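Side-chain contacts in putative methyltransferase protein (Bacteroides fragilis, PDB 5BP9), which binds S-adenosyl-L-homocysteine and is probably an S-adenosylmethionine-dependent methyltransferase: residues Y206-E211 with D222-I227; D146-N151 with E155-T160. All blocks are in the same frame, centred on the assembly; numbering follows the deposited sequence.

Interaction 1 (Y206-E211 with D222-I227); sequences YLFEDE and DYYGEI
Phe208 turns one face of its ring to the CB of Tyr224, and a CH-pi contact carries the meeting. The CB of Tyr224 lies 4.1 Å from the centroid of the Phe208 ring and 23° off the ring normal, so it sits over the face but displaced toward the CD2 side, where Phe208 CD2 and Tyr224 CB are 3.8 Å apart. With CG beside the backbone N and anti to the carbonyl carbon (chi1 -68°), Phe208 reaches out from the loop after strand 195-202. The type I beta turn Tyr223-Glu226, closed by the 3.0 Å bond from Glu226 N to Tyr223 O, leads into strand 226-233 of the four-stranded antiparallel sheet. The carbonyl inside that turn also meets the ring: Tyr224 O lies 3.4 Å from Phe208 CE2. Ile227 CD1 meets the rim of the ring, Phe208 CZ being 4.0 Å away, so the phenyl group touches the turn and, through Ile227, the start of the strand. Tyr224 sends its own ring away from this contact, with CG between backbone N and carbonyl carbon (chi1 57°), and its OH bonds to Asp203 OD1.

Interaction 2 (D146-N151 with E155-T160); sequences DARQVN and ERFAAT. With SAH (S-adenosyl-L-homocysteine), chain D.
The adenine end of the S-adenosyl-L-homocysteine pocket, in the methyltransferase domain, is bordered by the chain leaving strand 147-149, and Phe157 packs against Arg148 of the strand and Val150 just after it. Asn151 belongs to the pocket itself: its OD1 accepts a weak hydrogen bond from SAH N6 at 2.9 Å, with an N-H...O angle of 142°. The same OD1 takes the backbone N-H of Phe153, while ND2 donates to Ser41 O; bonds at both ends of the amide should limit its rotation. Val150 contributes its carbonyl side to the pocket, Val150 O lying 3.7 Å from SAH C2. Its side chain meets Phe157 instead: in one of its two modelled conformers Val150 CG2 is 4.1 Å from Phe157 CB, the side chains crossing at about a right angle. In Phe157, CG anti to the backbone N (chi1 173°) puts the ring edge where the long Arg148 side chain reaches it, with Arg148 NH1 3.9 Å from Phe157 CE1. The guanidinium and ring planes stand 80° apart, and Phe157 CD1 lies over a guanidinium face, so the ring presents its edge to the flat arginine group. A bend at chi3 brings that group round, and Arg148 NH2 donates to a water in the guanidinium plane, 3.2 Å away. This water also accepts from Ala158 N at 3.1 Å, bridging side chain and loop backbone. Strand 147-149 is an edge strand of the seven-stranded sheet of the Rossmann-like class I methyltransferase fold, parallel to strand 125-130. Val150 and Phe157 both touch Ile129 of that neighbouring strand, whereas Ala147 and Gln149 pack on helix 133-142.

From the N terminus, interaction 2 comes first: only three residues separate 146-151 from 155-160, so it closes a short loop on the way from strand 147-149 to strand 161-166. The chain then runs through helix 180-190 and strand 195-202 before interaction 1 closes a longer loop, with ten residues between 206-211 and 222-227, six of them not modelled. The contacts are in series, neither nested nor crossed. The centres of interactions 1 and 2 are about 33 Å apart, on opposite sides of the chain's centre, and the nearest atoms of interactions 1 and 2 are about 15 Å apart. Interaction 2 belongs to the edge of the mixed sheet, whereas interaction 1 ties the segment following strand 195-202 to the start of strand 226-233 in the antiparallel sheet.

Interaction 1 (Y206-E211 with D222-I227)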
loop_
_atom_site.group_PDB
_atom_site.type_symbol
_atom_site.label_atom_id
_atom_site.label_comp_id
_atom_site.label_asym_id
_atom_site.label_seq_id
_atom_site.Cartn_x
_atom_site.Cartn_y
_atom_site.Cartn_z
ATOM N N TYR A 206 14.681 -10.832 10.297
ATOM C CA TYR A 206 16.085 -10.456 10.539
ATOM C C TYR A 206 16.249 -9.296 11.545
ATOM O O TYR A 206 17.278 -9.214 12.251
ATOM C CB TYR A 206 16.793 -10.157 9.196
ATOM C CG TYR A 206 16.425 -8.818 8.573
ATOM C CD1 TYR A 206 15.270 -8.665 7.812
ATOM C CD2 TYR A 206 17.234 -7.699 8.759
ATOM C CE1 TYR A 206 14.931 -7.436 7.252
ATOM C CE2 TYR A 206 16.901 -6.472 8.210
ATOM C CZ TYR A 206 15.751 -6.348 7.458
ATOM O OH TYR A 206 15.439 -5.127 6.911
ATOM N N LEU A 207 15.263 -8.390 11.595
ATOM C CA LEU A 207 15.286 -7.253 12.538
ATOM C C LEU A 207 15.036 -7.638 14.002
ATOM O O LEU A 207 15.439 -6.916 14.919
ATOM C CB LEU A 207 14.260 -6.194 12.118
ATOM C CG LEU A 207 14.538 -5.521 10.768
ATOM C CD1 LEU A 207 13.364 -4.634 10.424
ATOM C CD2 LEU A 207 15.835 -4.705 10.790
ATOM N N PHE A 208 14.384 -8.773 14.211
ATOM C CA PHE A 208 13.979 -9.232 15.522
ATOM C C PHE A 208 14.860 -10.309 16.108
ATOM O O PHE A 208 14.503 -10.912 17.122
ATOM C CB PHE A 208 12.516 -9.665 15.457
ATOM C CG PHE A 208 11.600 -8.508 15.228
ATOM C CD1 PHE A 208 11.215 -7.702 16.287
ATOM C CD2 PHE A 208 11.194 -8.178 13.960
ATOM C CE1 PHE A 208 10.401 -6.607 16.079
ATOM C CE2 PHE A 208 10.376 -7.083 13.734
ATOM C CZ PHE A 208 9.977 -6.297 14.793
ATOM N N GLU A 209 15.996 -10.549 15.478
ATOM C CA GLU A 209 16.941 -11.564 15.946
ATOM C C GLU A 209 18.141 -10.936 16.632
ATOM O O GLU A 209 18.540 -9.809 16.316
ATOM C CB GLU A 209 17.428 -12.413 14.777
ATOM C CG GLU A 209 16.350 -13.285 14.163
ATOM C CD GLU A 209 16.819 -14.059 12.947
ATOM O OE1 GLU A 209 17.938 -13.825 12.463
ATOM O OE2 GLU A 209 16.047 -14.913 12.459
ATOM N N ASP A 210 18.724 -11.687 17.564
ATOM C CA ASP A 210 19.983 -11.286 18.198
ATOM C C ASP A 210 21.176 -11.649 17.278
ATOM O O ASP A 210 20.969 -12.116 16.154
ATOM C CB ASP A 210 20.084 -11.853 19.630
ATOM C CG ASP A 210 20.391 -13.338 19.693
ATOM O OD1 ASP A 210 20.719 -13.972 18.656
ATOM O OD2 ASP A 210 20.323 -13.882 20.828
ATOM N N GLU A 211 22.410 -11.417 17.734
ATOM C CA GLU A 211 23.602 -11.655 16.893
ATOM C C GLU A 211 23.716 -13.073 16.404
ATOM O O GLU A 211 24.314 -13.322 15.344
ATOM C CB GLU A 211 24.900 -11.362 17.654
ATOM C CG GLU A 211 25.298 -9.915 17.744
ATOM C CD GLU A 211 26.591 -9.745 18.534
ATOM O OE1 GLU A 211 27.010 -8.583 18.721
ATOM O OE2 GLU A 211 27.196 -10.764 18.964
ATOM N N ASP A 222 2.232 -11.750 19.504
ATOM C CA ASP A 222 1.925 -11.148 18.205
ATOM C C ASP A 222 3.016 -11.444 17.150
ATOM O O ASP A 222 4.201 -11.563 17.481
ATOM C CB ASP A 222 1.724 -9.623 18.366
ATOM N N TYR A 223 2.598 -11.511 15.897
ATOM C CA TYR A 223 3.467 -11.772 14.760
ATOM C C TYR A 223 4.432 -10.594 14.603
ATOM O O TYR A 223 4.018 -9.427 14.707
ATOM C CB TYR A 223 2.629 -11.970 13.495
ATOM C CG TYR A 223 3.419 -12.044 12.220
ATOM C CD1 TYR A 223 4.326 -13.080 11.993
ATOM C CD2 TYR A 223 3.268 -11.096 11.222
ATOM C CE1 TYR A 223 5.055 -13.163 10.816
ATOM C CE2 TYR A 223 3.994 -11.169 10.052
ATOM C CZ TYR A 223 4.893 -12.210 9.848
ATOM O OH TYR A 223 5.643 -12.288 8.690
ATOM N N TYR A 224 5.709 -10.890 14.363
ATOM C CA TYR A 224 6.738 -9.858 14.352
ATOM C C TYR A 224 6.532 -8.774 13.268
ATOM O O TYR A 224 6.993 -7.654 13.432
ATOM C CB TYR A 224 8.152 -10.446 14.235
ATOM C CG TYR A 224 8.372 -11.312 13.012
ATOM C CD1 TYR A 224 8.616 -10.766 11.759
ATOM C CD2 TYR A 224 8.331 -12.699 13.119
ATOM C CE1 TYR A 224 8.798 -11.585 10.644
ATOM C CE2 TYR A 224 8.529 -13.503 12.032
ATOM C CZ TYR A 224 8.747 -12.947 10.788
ATOM O OH TYR A 224 8.938 -13.800 9.722
ATOM N N GLY A 225 5.840 -9.113 12.183
ATOM C CA GLY A 225 5.550 -8.157 11.112
ATOM C C GLY A 225 4.416 -7.184 11.420
ATOM O O GLY A 225 4.159 -6.279 10.616
ATOM N N GLU A 226 3.741 -7.351 12.562
ATOM C CA GLU A 226 2.685 -6.413 12.996
ATOM C C GLU A 226 3.343 -5.212 13.698
ATOM O O GLU A 226 3.599 -5.242 14.921
ATOM C CB GLU A 226 1.660 -7.117 13.899
ATOM C CG GLU A 226 0.810 -8.136 13.137
ATOM C CD GLU A 226 -0.188 -8.870 13.983
ATOM O OE1 GLU A 226 -0.030 -8.922 15.222
ATOM O OE2 GLU A 226 -1.126 -9.433 13.409
ATOM N N ILE A 227 3.642 -4.192 12.894
ATOM C CA ILE A 227 4.347 -2.966 13.307
ATOM C C ILE A 227 3.289 -1.873 13.478
ATOM O O ILE A 227 2.218 -1.926 12.892
ATOM C CB ILE A 227 5.368 -2.537 12.191
ATOM C CG1 ILE A 227 6.369 -3.656 11.912
ATOM C CG2 ILE A 227 6.144 -1.262 12.533
ATOM C CD1 ILE A 227 7.050 -4.178 13.145
#

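Interaction 2 (D146-N151 with E155-T160)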
loop_
_atom_site.group_PDB
_atom_site.type_symbol
_atom_site.label_atom_id
_atom_site.label_comp_id
_atom_site.label_asym_id
_atom_site.label_seq_id
_atom_site.Cartn_x
_atom_site.Cartn_y
_atom_site.Cartn_z
ATOM N N ASP A 146 -8.963 9.169 -12.541
ATOM C CA ASP A 146 -9.948 8.631 -11.602
ATOM C C ASP A 146 -9.267 8.393 -10.247
ATOM O O ASP A 146 -8.905 7.277 -9.937
ATOM C CB ASP A 146 -10.593 7.341 -12.125
ATOM C CG ASP A 146 -11.707 6.814 -11.197
ATOM O OD1 ASP A 146 -12.289 7.608 -10.447
ATOM O OD2 ASP A 146 -12.024 5.615 -11.217
ATOM N N ALA A 147 -9.098 9.468 -9.481
ATOM C CA ALA A 147 -8.590 9.430 -8.096
ATOM C C ALA A 147 -9.739 9.735 -7.142
ATOM O O ALA A 147 -10.403 10.764 -7.291
ATOM C CB ALA A 147 -7.488 10.448 -7.901
ATOM N N ARG A 148 -9.929 8.868 -6.134
ATOM C CA ARG A 148 -11.025 8.951 -5.179
ATOM C C ARG A 148 -10.519 8.821 -3.756
ATOM O O ARG A 148 -9.576 8.049 -3.482
ATOM C CB ARG A 148 -12.028 7.831 -5.412
ATOM C CG ARG A 148 -12.630 7.791 -6.807
ATOM C CD ARG A 148 -13.355 6.461 -6.995
ATOM N NE ARG A 148 -14.475 6.370 -6.092
ATOM C CZ ARG A 148 -15.376 5.394 -6.118
ATOM N NH1 ARG A 148 -15.264 4.390 -6.995
ATOM N NH2 ARG A 148 -16.373 5.415 -5.239
ATOM N N GLN A 149 -11.138 9.584 -2.856
ATOM C CA GLN A 149 -10.877 9.471 -1.424
ATOM C C GLN A 149 -11.867 8.461 -0.839
ATOM O O GLN A 149 -13.023 8.780 -0.555
ATOM C CB GLN A 149 -10.977 10.818 -0.699
ATOM C CG GLN A 149 -10.418 10.739 0.715
ATOM C CD GLN A 149 -10.788 11.898 1.581
ATOM O OE1 GLN A 149 -11.629 12.732 1.227
ATOM N NE2 GLN A 149 -10.203 11.938 2.752
ATOM N N VAL A 150 -11.373 7.231 -0.702
ATOM C CA VAL A 150 -12.176 6.170 -0.146
ATOM C C VAL A 150 -11.257 5.106 0.458
ATOM O O VAL A 150 -10.130 4.880 0.012
ATOM C CB VAL A 150 -13.171 5.618 -1.193
ATOM C CG1 VAL A 150 -12.415 4.961 -2.342
ATOM C CG2 VAL A 150 -14.200 4.678 -0.547
ATOM N N ASN A 151 -11.761 4.534 1.545
ATOM C CA ASN A 151 -11.086 3.449 2.259
ATOM C C ASN A 151 -11.385 2.138 1.526
ATOM O O ASN A 151 -12.548 1.837 1.268
ATOM C CB ASN A 151 -11.609 3.384 3.698
ATOM C CG ASN A 151 -10.781 2.486 4.600
ATOM O OD1 ASN A 151 -10.465 1.350 4.251
ATOM N ND2 ASN A 151 -10.455 2.982 5.786
ATOM N N GLU A 155 -17.698 -0.606 3.068
ATOM C CA GLU A 155 -18.736 -1.491 2.544
ATOM C C GLU A 155 -19.413 -0.905 1.314
ATOM O O GLU A 155 -19.980 -1.649 0.514
ATOM C CB GLU A 155 -19.790 -1.789 3.616
ATOM C CG GLU A 155 -19.263 -2.604 4.783
ATOM C CD GLU A 155 -18.647 -1.794 5.914
ATOM O OE1 GLU A 155 -18.494 -0.525 5.793
ATOM O OE2 GLU A 155 -18.323 -2.457 6.937
ATOM N N ARG A 156 -19.408 0.433 1.193
ATOM C CA ARG A 156 -20.018 1.114 0.049
ATOM C C ARG A 156 -19.124 1.187 -1.192
ATOM O O ARG A 156 -19.596 1.576 -2.244
ATOM C CB ARG A 156 -20.446 2.544 0.428
ATOM C CG ARG A 156 -21.369 2.667 1.640
ATOM C CD ARG A 156 -21.373 4.098 2.176
ATOM N NE ARG A 156 -20.043 4.540 2.619
ATOM C CZ ARG A 156 -19.719 5.789 2.960
ATOM N NH1 ARG A 156 -20.630 6.761 2.927
ATOM N NH2 ARG A 156 -18.473 6.074 3.342
ATOM N N PHE A 157 -17.835 0.856 -1.074
ATOM C CA PHE A 157 -16.911 0.882 -2.215
ATOM C C PHE A 157 -17.128 -0.396 -3.015
ATOM O O PHE A 157 -16.809 -1.510 -2.552
ATOM C CB PHE A 157 -15.447 0.985 -1.738
ATOM C CG PHE A 157 -14.421 0.860 -2.839
ATOM C CD1 PHE A 157 -14.521 1.619 -4.011
ATOM C CD2 PHE A 157 -13.318 0.021 -2.691
ATOM C CE1 PHE A 157 -13.581 1.509 -5.021
ATOM C CE2 PHE A 157 -12.381 -0.096 -3.705
ATOM C CZ PHE A 157 -12.510 0.655 -4.870
ATOM N N ALA A 158 -17.674 -0.235 -4.212
ATOM C CA ALA A 158 -18.084 -1.368 -5.038
ATOM C C ALA A 158 -17.731 -1.032 -6.460
ATOM O O ALA A 158 -18.193 -0.018 -6.996
ATOM C CB ALA A 158 -19.586 -1.615 -4.907
ATOM N N ALA A 159 -16.883 -1.871 -7.025
ATOM C CA ALA A 159 -16.358 -1.774 -8.384
ATOM C C ALA A 159 -15.581 -3.055 -8.602
ATOM O O ALA A 159 -15.249 -3.729 -7.633
ATOM C CB ALA A 159 -15.472 -0.556 -8.556
ATOM N N THR A 160 -15.323 -3.424 -9.852
ATOM C CA THR A 160 -14.572 -4.660 -10.102
ATOM C C THR A 160 -13.376 -4.408 -11.017
ATOM O O THR A 160 -13.353 -3.468 -11.811
ATOM C CB THR A 160 -15.438 -5.812 -10.638
ATOM O OG1 THR A 160 -15.877 -5.510 -11.972
ATOM C CG2 THR A 160 -16.593 -6.056 -9.730
HETATM N N SAH D . 1.370 3.483 -2.997
HETATM C CA SAH D . 2.034 4.795 -2.638
HETATM C CB SAH D . 1.884 5.196 -1.162
HETATM C CG SAH D . 2.297 4.143 -0.133
HETATM S SD SAH D . 1.992 4.724 1.510
HETATM C C SAH D . 3.499 4.755 -2.976
HETATM O O SAH D . 4.025 3.727 -3.388
HETATM O OXT SAH D . 4.230 5.738 -2.860
HETATM C "C5'" SAH D . 0.438 3.957 1.890
HETATM C "C4'" SAH D . -0.755 4.763 1.390
HETATM O "O4'" SAH D . -1.953 4.007 1.671
HETATM C "C3'" SAH D . -0.967 6.131 2.032
HETATM O "O3'" SAH D . -1.114 7.139 1.005
HETATM C "C2'" SAH D . -2.222 5.957 2.880
HETATM O "O2'" SAH D . -2.979 7.131 3.105
HETATM C "C1'" SAH D . -2.985 4.900 2.115
HETATM N N9 SAH D . -3.973 4.103 2.859
HETATM C C8 SAH D . -3.833 3.606 4.099
HETATM N N7 SAH D . -4.833 2.881 4.500
HETATM C C5 SAH D . -5.697 2.880 3.424
HETATM C C6 SAH D . -6.952 2.296 3.198
HETATM N N6 SAH D . -7.581 1.533 4.108
HETATM N N1 SAH D . -7.556 2.505 1.995
HETATM C C2 SAH D . -6.928 3.278 1.083
HETATM N N3 SAH D . -5.729 3.876 1.197
HETATM C C4 SAH D . -5.160 3.653 2.398
HETATM O O HOH W 1 -18.026 2.709 -4.998
#